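Local coordinates for beta-glucosidase (Pseudoalteromonas sp., PDB 3F95), which is the extra C-terminal domain of an exo-1,3/1,4-beta-glucanase, an enzyme that probably releases glucose from beta-glucans, at residues Leu104-Arg115 against His132-Cys140; Leu79-Glu89 against Leu170-Ser180. All coordinates share one frame; numbering follows the deposited sequence.

Interaction 1: Leu104-Arg115 against His132-Cys140; sequences LQVMCSESNCLR and HTLAIPLHC
Arg115 NH1 donates to Pro137 O at 2.9 Å, a nearly straight bond (167°) that lies in the guanidinium plane and uses a lone pair in the carbonyl plane. The same nitrogen also bonds Leu181 O, so one arginine joins two backbone carbonyls. Its chain is bent at chi2 and chi3 (-70° and -52°), which folds CD and NE back beside Cys140 SG, 3.5 Å from NE; that sulfur is in turn held by its disulfide to Cys183. Arginine suits the place because its long chain, with a flat, multiply donating end, can reach past Ile136 to both carbonyls. With an alanine here, Pro137 O and Leu181 O would probably lose this shared donor, and a gap would open beside Ile136 and the sulfur of Cys140.

Alongside this polar link the contact is aliphatic. Leu104 CD2 and Ile136 CD1 meet tip to tip at 3.8 Å, while Val106 CG1 touches Leu138 CD2 at 3.6 Å, the two side chains crossing at about a right angle. Farther out, Leu114 sets CD2 3.6 Å from His139 NE2. A water donates to both Leu114 O and Leu138 O and accepts from Cys140 N, bridging the main chains. Leu114 and Arg115 both face Val106, a classic beta bulge in the hairpin closed by Cys108-Cys113, here packed on a strand of the opposing sheet as in a beta-sandwich.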
# COMPACT_ATOMS: atom_id res chain seq x y z
N LEU A 104 2.68 7.40 -3.34
CA LEU A 104 2.91 6.08 -2.77
C LEU A 104 4.24 6.06 -2.01
O LEU A 104 5.30 6.18 -2.62
CB LEU A 104 2.91 5.00 -3.88
CG LEU A 104 3.45 3.62 -3.49
CD1 LEU A 104 2.60 3.00 -2.35
CD2 LEU A 104 3.50 2.69 -4.74
N GLN A 105 4.18 5.95 -0.68
CA GLN A 105 5.40 5.91 0.13
C GLN A 105 5.63 4.49 0.65
O GLN A 105 4.67 3.78 0.95
CB GLN A 105 5.31 6.97 1.26
CG GLN A 105 5.53 8.40 0.76
CD GLN A 105 5.17 9.47 1.79
OE1 GLN A 105 4.04 9.52 2.29
NE2 GLN A 105 6.12 10.34 2.09
N VAL A 106 6.88 4.04 0.68
CA VAL A 106 7.18 2.66 1.02
C VAL A 106 8.25 2.61 2.11
O VAL A 106 9.28 3.33 2.04
CB VAL A 106 7.64 1.86 -0.24
CG1 VAL A 106 8.09 0.47 0.12
CG2 VAL A 106 6.50 1.83 -1.27
N MET A 107 7.96 1.82 3.15
CA MET A 107 8.88 1.58 4.27
C MET A 107 9.32 2.89 4.95
O MET A 107 10.48 3.36 4.83
CB MET A 107 10.05 0.68 3.85
CG MET A 107 9.62 -0.70 3.39
SD MET A 107 8.84 -1.69 4.71
CE MET A 107 7.67 -2.61 3.77
N CYS A 108 8.35 3.49 5.64
CA CYS A 108 8.51 4.80 6.25
C CYS A 108 8.78 4.65 7.74
O CYS A 108 8.08 3.90 8.43
CB CYS A 108 7.24 5.63 6.09
SG CYS A 108 6.79 5.92 4.36
N SER A 109 9.77 5.38 8.21
CA SER A 109 10.01 5.49 9.65
C SER A 109 9.28 6.73 10.12
O SER A 109 8.41 7.26 9.42
CB SER A 109 11.50 5.58 9.96
OG SER A 109 12.19 6.39 9.03
N GLU A 110 9.63 7.19 11.32
CA GLU A 110 9.12 8.46 11.82
C GLU A 110 9.31 9.56 10.79
O GLU A 110 8.39 10.36 10.59
N SER A 111 10.47 9.59 10.11
CA SER A 111 10.84 10.77 9.31
C SER A 111 11.42 10.98 7.90
O SER A 111 12.30 11.83 7.78
N ASN A 112 11.16 10.19 6.85
CA ASN A 112 11.76 8.89 6.69
C ASN A 112 11.04 7.84 5.87
O ASN A 112 10.48 6.97 6.48
N CYS A 113 11.07 7.89 4.53
CA CYS A 113 10.62 6.71 3.70
C CYS A 113 11.70 6.18 2.75
O CYS A 113 12.43 6.98 2.14
CB CYS A 113 9.33 6.99 2.90
SG CYS A 113 7.90 7.57 3.87
N LEU A 114 11.79 4.86 2.59
CA LEU A 114 12.74 4.25 1.65
C LEU A 114 12.42 4.61 0.19
O LEU A 114 13.33 4.84 -0.61
CB LEU A 114 12.86 2.73 1.83
CG LEU A 114 13.46 2.20 3.16
CD1 LEU A 114 13.55 0.69 3.13
CD2 LEU A 114 14.82 2.82 3.49
N ARG A 115 11.13 4.70 -0.14
CA ARG A 115 10.71 5.14 -1.47
C ARG A 115 9.58 6.14 -1.37
O ARG A 115 8.70 6.01 -0.50
CB ARG A 115 10.26 3.97 -2.36
CG ARG A 115 11.32 2.90 -2.63
CD ARG A 115 12.46 3.39 -3.57
NE ARG A 115 11.97 3.98 -4.81
CZ ARG A 115 11.52 3.32 -5.87
NH1 ARG A 115 11.48 1.98 -5.92
NH2 ARG A 115 11.12 4.02 -6.91
N HIS A 132 -2.32 -5.43 -11.58
CA HIS A 132 -0.90 -5.63 -11.92
C HIS A 132 -0.10 -5.96 -10.67
O HIS A 132 -0.38 -5.44 -9.58
CB HIS A 132 -0.29 -4.40 -12.57
CG HIS A 132 -1.05 -3.96 -13.78
ND1 HIS A 132 -0.89 -4.58 -15.00
CD2 HIS A 132 -2.02 -3.03 -13.94
CE1 HIS A 132 -1.72 -4.03 -15.88
NE2 HIS A 132 -2.42 -3.09 -15.26
N THR A 133 0.89 -6.83 -10.82
CA THR A 133 1.81 -7.11 -9.74
C THR A 133 2.98 -6.13 -9.83
O THR A 133 3.71 -6.09 -10.83
CB THR A 133 2.33 -8.56 -9.81
OG1 THR A 133 1.22 -9.44 -9.84
CG2 THR A 133 3.17 -8.87 -8.59
N LEU A 134 3.14 -5.32 -8.78
CA LEU A 134 4.17 -4.29 -8.74
C LEU A 134 5.28 -4.71 -7.78
O LEU A 134 5.00 -5.11 -6.63
CB LEU A 134 3.55 -2.95 -8.29
CG LEU A 134 2.37 -2.38 -9.10
CD1 LEU A 134 1.88 -1.06 -8.47
CD2 LEU A 134 2.81 -2.16 -10.59
N ALA A 135 6.53 -4.66 -8.25
CA ALA A 135 7.68 -4.92 -7.39
C ALA A 135 8.43 -3.61 -7.14
O ALA A 135 8.81 -2.91 -8.07
CB ALA A 135 8.62 -6.02 -7.99
N ILE A 136 8.56 -3.24 -5.88
CA ILE A 136 9.13 -1.93 -5.54
C ILE A 136 10.49 -2.07 -4.85
O ILE A 136 10.55 -2.42 -3.67
CB ILE A 136 8.17 -1.07 -4.67
CG1 ILE A 136 6.83 -0.92 -5.40
CG2 ILE A 136 8.81 0.27 -4.39
CD1 ILE A 136 5.69 -0.36 -4.54
N PRO A 137 11.58 -1.81 -5.59
CA PRO A 137 12.89 -1.96 -4.96
C PRO A 137 12.98 -1.00 -3.78
O PRO A 137 12.57 0.16 -3.90
CB PRO A 137 13.89 -1.60 -6.05
CG PRO A 137 13.07 -1.00 -7.20
CD PRO A 137 11.65 -1.40 -7.01
N LEU A 138 13.45 -1.49 -2.65
CA LEU A 138 13.48 -0.68 -1.43
C LEU A 138 14.63 0.32 -1.42
O LEU A 138 14.57 1.35 -0.75
CB LEU A 138 13.50 -1.57 -0.18
CG LEU A 138 12.26 -2.48 -0.01
CD1 LEU A 138 12.35 -3.30 1.27
CD2 LEU A 138 10.95 -1.67 -0.05
N HIS A 139 15.67 0.02 -2.18
CA HIS A 139 16.82 0.90 -2.18
C HIS A 139 17.27 1.36 -3.56
O HIS A 139 17.44 0.55 -4.47
CB HIS A 139 17.95 0.29 -1.37
CG HIS A 139 17.64 0.21 0.10
ND1 HIS A 139 17.06 -0.90 0.68
CD2 HIS A 139 17.79 1.11 1.09
CE1 HIS A 139 16.89 -0.69 1.97
NE2 HIS A 139 17.33 0.52 2.25
N CYS A 140 17.40 2.66 -3.70
CA CYS A 140 17.83 3.27 -4.94
C CYS A 140 19.36 3.34 -5.05
O CYS A 140 19.97 2.54 -5.77
CB CYS A 140 17.20 4.66 -5.07
SG CYS A 140 15.41 4.51 -5.38
O HOH W 1 15.76 3.77 -1.08

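Interaction 2: Leu79-Glu89 against Leu170-Ser180; sequences LDSKFSTGYLE and LTIKPSDDSIS
Tyr87 and Thr171 form a hydrogen-bonded antiparallel pair in one sheet of the beta-sandwich, with Tyr87 N to Thr171 O at 2.8 Å and Thr171 N to Tyr87 O at 2.9 Å. The tyrosine side chain runs out along the departing chain. Its CB rests 3.7 Å from Thr171 CG2; CG, CD2 and CE2 lie under Pro174 CD, which sits over one ring face, offset toward the rim, 3.7 Å from the centroid; CZ is 3.8 Å from Pro174 CD; and OH ends at a water that also bonds Ser180 OG in one of that serine's two conformers. A large ring with a polar tip suits this border between protein and solvent, and the proline presents its CD methylene to the ring face in a CH-pi contact.

Phe83 takes the other end of the contact. Leu170 CB stands over the centre of its ring, 3° off the normal, in a CH-pi contact, and Lys82 CG covers the opposite face, clamping the ring. Ile172 crosses Phe83 at about a right angle and sets CG2 3.8 Å from Phe83 CD1. Leu170 also extends CD2 to Leu88 CD1 on the buried face, 3.8 Å away. Gly86 ends a type I turn begun at Phe83; a CB there would clash with Thr171 O.

Glu89, its CG anti to the backbone N (chi1 178°), stretches past Thr171 to the turn that starts at Ser175. In one of two conformers its OE1, met nearly along the C-O axis, accepts from Ser175 N at 3.0 Å, with a weak second bond from Ser175 OG.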
# COMPACT_ATOMS: atom_id res chain seq x y z
N LEU A 79 13.70 -2.77 9.51
CA LEU A 79 13.75 -3.60 8.32
C LEU A 79 14.76 -4.74 8.49
O LEU A 79 15.94 -4.51 8.82
CB LEU A 79 14.10 -2.75 7.10
CG LEU A 79 14.23 -3.43 5.74
CD1 LEU A 79 12.88 -3.96 5.25
CD2 LEU A 79 14.86 -2.45 4.72
N ASP A 80 14.28 -5.96 8.30
CA ASP A 80 15.12 -7.15 8.29
C ASP A 80 16.18 -6.99 7.22
O ASP A 80 15.86 -6.65 6.08
CB ASP A 80 14.25 -8.36 7.97
CG ASP A 80 14.93 -9.68 8.26
OD1 ASP A 80 16.10 -9.89 7.88
OD2 ASP A 80 14.25 -10.54 8.85
N SER A 81 17.44 -7.23 7.57
CA SER A 81 18.56 -7.08 6.64
C SER A 81 18.44 -8.03 5.44
O SER A 81 19.10 -7.83 4.42
CB SER A 81 19.87 -7.34 7.38
OG SER A 81 19.84 -8.63 7.96
N LYS A 82 17.61 -9.06 5.59
CA LYS A 82 17.21 -9.94 4.49
C LYS A 82 16.70 -9.12 3.30
O LYS A 82 16.90 -9.51 2.13
CB LYS A 82 16.13 -10.90 4.98
CG LYS A 82 15.66 -11.91 3.96
CD LYS A 82 14.66 -12.90 4.55
CE LYS A 82 14.38 -13.99 3.53
NZ LYS A 82 13.56 -15.08 4.09
N PHE A 83 16.06 -7.99 3.59
CA PHE A 83 15.43 -7.18 2.55
C PHE A 83 16.13 -5.89 2.20
O PHE A 83 15.59 -5.08 1.47
CB PHE A 83 13.94 -6.94 2.86
CG PHE A 83 13.18 -8.20 3.07
CD1 PHE A 83 12.97 -9.08 2.01
CD2 PHE A 83 12.70 -8.53 4.34
CE1 PHE A 83 12.30 -10.28 2.20
CE2 PHE A 83 12.02 -9.72 4.55
CZ PHE A 83 11.81 -10.60 3.47
N SER A 84 17.36 -5.69 2.69
CA SER A 84 18.08 -4.42 2.46
C SER A 84 18.23 -4.07 0.97
O SER A 84 18.20 -2.89 0.61
CB SER A 84 19.44 -4.40 3.17
OG SER A 84 20.34 -5.29 2.53
N THR A 85 18.38 -5.07 0.12
CA THR A 85 18.34 -4.86 -1.33
C THR A 85 17.16 -5.56 -1.98
O THR A 85 17.22 -5.98 -3.14
CB THR A 85 19.65 -5.31 -2.05
OG1 THR A 85 20.09 -6.57 -1.52
CG2 THR A 85 20.75 -4.28 -1.85
N GLY A 86 16.07 -5.69 -1.22
CA GLY A 86 14.87 -6.40 -1.67
C GLY A 86 13.78 -5.46 -2.15
O GLY A 86 14.04 -4.31 -2.56
N TYR A 87 12.55 -5.96 -2.09
CA TYR A 87 11.41 -5.32 -2.71
C TYR A 87 10.21 -5.41 -1.80
O TYR A 87 10.03 -6.41 -1.09
CB TYR A 87 11.00 -6.06 -4.00
CG TYR A 87 12.08 -6.05 -5.03
CD1 TYR A 87 12.04 -5.15 -6.08
CD2 TYR A 87 13.16 -6.96 -4.96
CE1 TYR A 87 13.04 -5.11 -7.03
CE2 TYR A 87 14.18 -6.93 -5.91
CZ TYR A 87 14.10 -6.01 -6.94
OH TYR A 87 15.09 -5.97 -7.90
N LEU A 88 9.36 -4.40 -1.86
CA LEU A 88 7.98 -4.61 -1.43
C LEU A 88 7.21 -4.99 -2.69
O LEU A 88 7.24 -4.26 -3.68
CB LEU A 88 7.38 -3.35 -0.79
CG LEU A 88 5.94 -3.52 -0.28
CD1 LEU A 88 5.95 -4.35 1.01
CD2 LEU A 88 5.22 -2.18 -0.05
N GLU A 89 6.54 -6.14 -2.67
CA GLU A 89 5.69 -6.55 -3.77
C GLU A 89 4.23 -6.49 -3.38
O GLU A 89 3.86 -6.84 -2.25
CB GLU A 89 6.04 -7.96 -4.27
CG GLU A 89 5.13 -8.43 -5.42
CD GLU A 89 5.31 -9.91 -5.79
OE1 GLU A 89 6.35 -10.24 -6.37
OE2 GLU A 89 4.39 -10.73 -5.53
N LEU A 170 7.13 -8.51 1.55
CA LEU A 170 8.53 -8.20 1.32
C LEU A 170 9.16 -9.42 0.63
O LEU A 170 8.87 -10.55 1.01
CB LEU A 170 9.25 -7.86 2.63
CG LEU A 170 8.83 -6.58 3.34
CD1 LEU A 170 9.34 -6.52 4.77
CD2 LEU A 170 9.31 -5.35 2.56
N THR A 171 9.99 -9.19 -0.39
CA THR A 171 10.61 -10.28 -1.13
C THR A 171 12.03 -9.92 -1.55
O THR A 171 12.36 -8.75 -1.77
CB THR A 171 9.79 -10.68 -2.39
OG1 THR A 171 10.37 -11.85 -2.96
CG2 THR A 171 9.81 -9.56 -3.43
N ILE A 172 12.87 -10.95 -1.70
CA ILE A 172 14.24 -10.70 -2.15
C ILE A 172 14.30 -10.79 -3.66
O ILE A 172 15.25 -10.29 -4.26
CB ILE A 172 15.30 -11.61 -1.47
CG1 ILE A 172 15.04 -13.09 -1.77
CG2 ILE A 172 15.30 -11.33 0.02
CD1 ILE A 172 16.09 -14.03 -1.22
N LYS A 173 13.29 -11.44 -4.24
CA LYS A 173 13.12 -11.51 -5.69
C LYS A 173 11.67 -11.34 -6.15
O LYS A 173 10.78 -12.14 -5.79
CB LYS A 173 13.71 -12.82 -6.27
CG LYS A 173 13.00 -14.10 -5.85
CD LYS A 173 12.71 -14.97 -7.07
CE LYS A 173 13.97 -15.26 -7.86
NZ LYS A 173 13.70 -15.77 -9.25
N PRO A 174 11.45 -10.32 -7.00
CA PRO A 174 10.19 -10.01 -7.64
C PRO A 174 9.64 -11.20 -8.43
O PRO A 174 10.41 -11.92 -9.10
CB PRO A 174 10.55 -8.85 -8.59
CG PRO A 174 12.03 -8.85 -8.69
CD PRO A 174 12.52 -9.39 -7.40
N SER A 175 8.34 -11.43 -8.33
CA SER A 175 7.70 -12.52 -9.06
C SER A 175 7.97 -12.34 -10.56
O SER A 175 8.28 -11.23 -11.00
CB SER A 175 6.19 -12.53 -8.81
OG SER A 175 5.58 -11.42 -9.44
N ASP A 176 7.84 -13.42 -11.32
CA ASP A 176 8.06 -13.36 -12.76
C ASP A 176 7.17 -12.35 -13.47
O ASP A 176 7.64 -11.59 -14.32
CB ASP A 176 7.87 -14.75 -13.40
CG ASP A 176 9.01 -15.70 -13.08
OD1 ASP A 176 9.98 -15.29 -12.40
OD2 ASP A 176 8.92 -16.87 -13.54
N ASP A 177 5.89 -12.30 -13.12
CA ASP A 177 5.05 -11.41 -13.93
C ASP A 177 4.97 -9.99 -13.37
O ASP A 177 4.19 -9.16 -13.83
CB ASP A 177 3.69 -12.04 -14.26
CG ASP A 177 3.76 -12.99 -15.46
OD1 ASP A 177 2.68 -13.43 -15.91
OD2 ASP A 177 4.87 -13.29 -15.96
N SER A 178 5.87 -9.69 -12.43
CA SER A 178 5.88 -8.37 -11.80
C SER A 178 6.46 -7.26 -12.68
O SER A 178 7.30 -7.50 -13.56
CB SER A 178 6.62 -8.42 -10.47
OG SER A 178 8.01 -8.55 -10.65
N ILE A 179 6.00 -6.04 -12.43
CA ILE A 179 6.50 -4.82 -13.04
C ILE A 179 7.25 -4.06 -11.94
O ILE A 179 6.67 -3.74 -10.90
CB ILE A 179 5.33 -3.98 -13.58
CG1 ILE A 179 4.44 -4.83 -14.52
CG2 ILE A 179 5.82 -2.65 -14.23
CD1 ILE A 179 3.14 -4.10 -14.98
N SER A 180 8.54 -3.80 -12.16
CA SER A 180 9.35 -3.11 -11.17
C SER A 180 9.19 -1.59 -11.27
O SER A 180 9.42 -0.98 -12.33
CB SER A 180 10.82 -3.55 -11.28
OG SER A 180 11.64 -2.88 -10.33
O HOH W 2 14.52 -3.64 -9.91

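Interactions 1 and 2 have centres about 11 Å apart and meet on strand 132-137. That strand pairs antiparallel with 87-94, Ile136 N lying 2.8 Å from Leu88 O, and parallel with 179-180, Thr133 O lying 2.8 Å from Ile179 N; both are probable hydrogen bonds. Strand 132-137 thus lies between strand 87-94 and the short strand 179-180, while its Ile136 packs on Leu104 and Val106 in interaction 1. Tyr87 CD1 approaches Pro137 N to 3.4 Å, bringing the aromatic ring beside the residue whose carbonyl receives Arg115. Interaction 1 packs the hairpin 104-115 on this sheet, whereas interaction 2 joins strands within it; Leu88 and Leu170 link the two by touching Met107.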